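Local coordinates for fatty acid-binding protein TM_1468 (PDB 1VPV) that binds long-chain fatty acids such as palmitate and may take part in lipid transport or fatty acid metabolism, at residues I213-V218 with E226-K231. Numbering follows the deposited sequence.
Sequences IPYRKV and EALIEK
Tyr-215 reaches from the strand to the helix and donates its phenolic hydrogen to the backbone carbonyl of Ala-227, OH to O 2.8 Å. The hydroxyl stands well above the carbonyl plane, 61° out of it. On the other face of that plane the same oxygen keeps its helical bond from Lys-231 N (3.0 Å to Ala-227 O), so two donors grip it. Lys-231 runs across one face of the ring: its chain, bent at chi2 and chi3, lays CE 3.7 Å from the ring centroid in a CH-pi contact, and CB packs 3.4 Å from Tyr-215 CZ. Lys-231 NZ, 4.8 Å from the centroid, adds a cation-pi interaction, while its salt bridge goes to Glu-234, just past the end of helix 220-232. With chi1 at 70°, Tyr-215 CG sits over its own backbone, and the ring projects to the helix with its hydroxyl at Ala-227 O.

Beside the tyrosine, Arg-216 stretches its extended chain past Ala-227, CD lying 4.1 Å from the methyl CB. Arg-216 NH1 forms a long salt bridge with Glu-230 OE2 (3.6 Å); the carboxylate meets the guanidinium edge with the two planes 79° apart. A water bridges the same pair, accepting weakly from Arg-216 NH2 and donating to Glu-230 OE1.

Tyr-215 and Arg-216 form a classic beta bulge opposite Cys-204, consistent with both neighbours pointing toward the helix. In this DegV fold, strand 211-219, outermost of its mixed sheet within this chain, runs straight into helix 220-232, which packs back against it, segments 213-218 and 226-231 lying closer to antiparallel than to perpendicular. The contact is away from the palmitate-binding Thr-75 and Ser-108, though the Leu-228 side chain comes within about 7 Å of the bound palmitic acid. Behind it, Tyr-215, Leu-228 and Lys-231 rest on Ile-173 of strand 170-176, and Leu-228 also meets Leu-258 of helix 252-263.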
loop_
_atom_site.group_PDB
_atom_site.type_symbol
_atom_site.label_atom_id
_atom_site.label_comp_id
_atom_site.label_asym_id
_atom_site.label_seq_id
_atom_site.Cartn_x
_atom_site.Cartn_y
_atom_site.Cartn_z
ATOM N N ILE A 213 6.147 7.828 10.003
ATOM C CA ILE A 213 6.355 8.995 10.809
ATOM C C ILE A 213 5.022 9.553 11.324
ATOM O O ILE A 213 4.245 10.121 10.555
ATOM C CB ILE A 213 7.046 10.072 9.989
ATOM C CG1 ILE A 213 8.203 9.456 9.178
ATOM C CG2 ILE A 213 7.488 11.267 10.917
ATOM C CD1 ILE A 213 9.363 8.936 9.991
ATOM N N PRO A 214 4.770 9.418 12.632
ATOM C CA PRO A 214 3.614 10.112 13.226
ATOM C C PRO A 214 3.939 11.578 13.210
ATOM O O PRO A 214 5.058 11.945 13.546
ATOM C CB PRO A 214 3.560 9.618 14.684
ATOM C CG PRO A 214 4.666 8.622 14.855
ATOM C CD PRO A 214 5.572 8.676 13.620
ATOM N N TYR A 215 3.011 12.419 12.796
ATOM C CA TYR A 215 3.318 13.856 12.770
ATOM C C TYR A 215 2.284 14.737 13.510
ATOM O O TYR A 215 2.547 15.911 13.762
ATOM C CB TYR A 215 3.519 14.292 11.313
ATOM C CG TYR A 215 2.266 14.286 10.512
ATOM C CD1 TYR A 215 1.855 13.153 9.837
ATOM C CD2 TYR A 215 1.458 15.423 10.455
ATOM C CE1 TYR A 215 0.688 13.145 9.102
ATOM C CE2 TYR A 215 0.284 15.421 9.751
ATOM C CZ TYR A 215 -0.096 14.300 9.066
ATOM O OH TYR A 215 -1.260 14.323 8.320
ATOM N N ARG A 216 1.131 14.177 13.880
ATOM C CA ARG A 216 0.106 14.943 14.589
ATOM C C ARG A 216 -0.828 14.048 15.391
ATOM O O ARG A 216 -1.151 12.941 14.973
ATOM C CB ARG A 216 -0.721 15.756 13.595
ATOM C CG ARG A 216 -1.124 17.094 14.103
ATOM C CD ARG A 216 -1.533 17.972 12.975
ATOM N NE ARG A 216 -2.301 19.120 13.436
ATOM C CZ ARG A 216 -2.992 19.940 12.642
ATOM N NH1 ARG A 216 -3.022 19.739 11.329
ATOM N NH2 ARG A 216 -3.663 20.970 13.170
ATOM N N LYS A 217 -1.219 14.527 16.557
ATOM C CA LYS A 217 -2.271 13.919 17.359
ATOM C C LYS A 217 -3.372 14.931 17.360
ATOM O O LYS A 217 -3.143 16.092 17.659
ATOM C CB LYS A 217 -1.858 13.704 18.814
ATOM C CG LYS A 217 -0.584 12.904 19.000
ATOM C CD LYS A 217 0.078 13.138 20.400
ATOM C CE LYS A 217 -0.463 12.145 21.433
ATOM N NZ LYS A 217 0.338 12.133 22.698
ATOM N N VAL A 218 -4.572 14.511 17.025
ATOM C CA VAL A 218 -5.719 15.396 17.112
ATOM C C VAL A 218 -6.870 14.601 17.760
ATOM O O VAL A 218 -6.716 13.391 18.076
ATOM C CB VAL A 218 -6.125 15.878 15.723
ATOM C CG1 VAL A 218 -4.955 16.518 14.997
ATOM C CG2 VAL A 218 -6.671 14.717 14.906
ATOM N N GLU A 226 -8.732 16.770 8.301
ATOM C CA GLU A 226 -8.037 18.040 8.014
ATOM C C GLU A 226 -6.521 17.883 8.108
ATOM O O GLU A 226 -5.779 18.350 7.241
ATOM C CB GLU A 226 -8.454 19.150 8.966
ATOM C CG GLU A 226 -9.845 19.758 8.750
ATOM C CD GLU A 226 -10.363 20.598 9.975
ATOM O OE1 GLU A 226 -9.545 21.272 10.661
ATOM O OE2 GLU A 226 -11.595 20.586 10.239
ATOM N N ALA A 227 -6.056 17.220 9.162
ATOM C CA ALA A 227 -4.619 17.012 9.348
ATOM C C ALA A 227 -3.971 16.274 8.166
ATOM O O ALA A 227 -2.831 16.577 7.801
ATOM C CB ALA A 227 -4.356 16.254 10.624
ATOM N N LEU A 228 -4.688 15.322 7.566
ATOM C CA LEU A 228 -4.085 14.493 6.493
ATOM C C LEU A 228 -3.898 15.328 5.246
ATOM O O LEU A 228 -2.908 15.190 4.524
ATOM C CB LEU A 228 -4.966 13.271 6.144
ATOM C CG LEU A 228 -5.232 12.136 7.147
ATOM C CD1 LEU A 228 -5.477 10.780 6.408
ATOM C CD2 LEU A 228 -4.093 12.011 8.087
ATOM N N ILE A 229 -4.895 16.177 5.006
ATOM C CA ILE A 229 -4.937 17.025 3.859
ATOM C C ILE A 229 -3.954 18.173 4.044
ATOM O O ILE A 229 -3.319 18.571 3.080
ATOM C CB ILE A 229 -6.378 17.533 3.581
ATOM C CG1 ILE A 229 -7.244 16.359 3.109
ATOM C CG2 ILE A 229 -6.382 18.650 2.518
ATOM C CD1 ILE A 229 -8.723 16.646 3.109
ATOM N N GLU A 230 -3.815 18.682 5.266
ATOM C CA GLU A 230 -2.807 19.727 5.522
ATOM C C GLU A 230 -1.384 19.189 5.329
ATOM O O GLU A 230 -0.530 19.903 4.828
ATOM C CB GLU A 230 -2.979 20.399 6.900
ATOM C CG GLU A 230 -4.295 21.141 7.031
ATOM C CD GLU A 230 -4.443 21.937 8.326
ATOM O OE1 GLU A 230 -3.740 22.971 8.482
ATOM O OE2 GLU A 230 -5.295 21.558 9.173
ATOM N N LYS A 231 -1.136 17.936 5.681
ATOM C CA LYS A 231 0.173 17.347 5.427
ATOM C C LYS A 231 0.477 17.257 3.930
ATOM O O LYS A 231 1.554 17.644 3.488
ATOM C CB LYS A 231 0.299 15.973 6.094
ATOM C CG LYS A 231 1.487 15.115 5.608
ATOM C CD LYS A 231 2.873 15.783 5.777
ATOM C CE LYS A 231 3.368 15.731 7.216
ATOM N NZ LYS A 231 4.558 16.603 7.472
HETATM O O HOH W 1 -3.702 23.673 11.555
#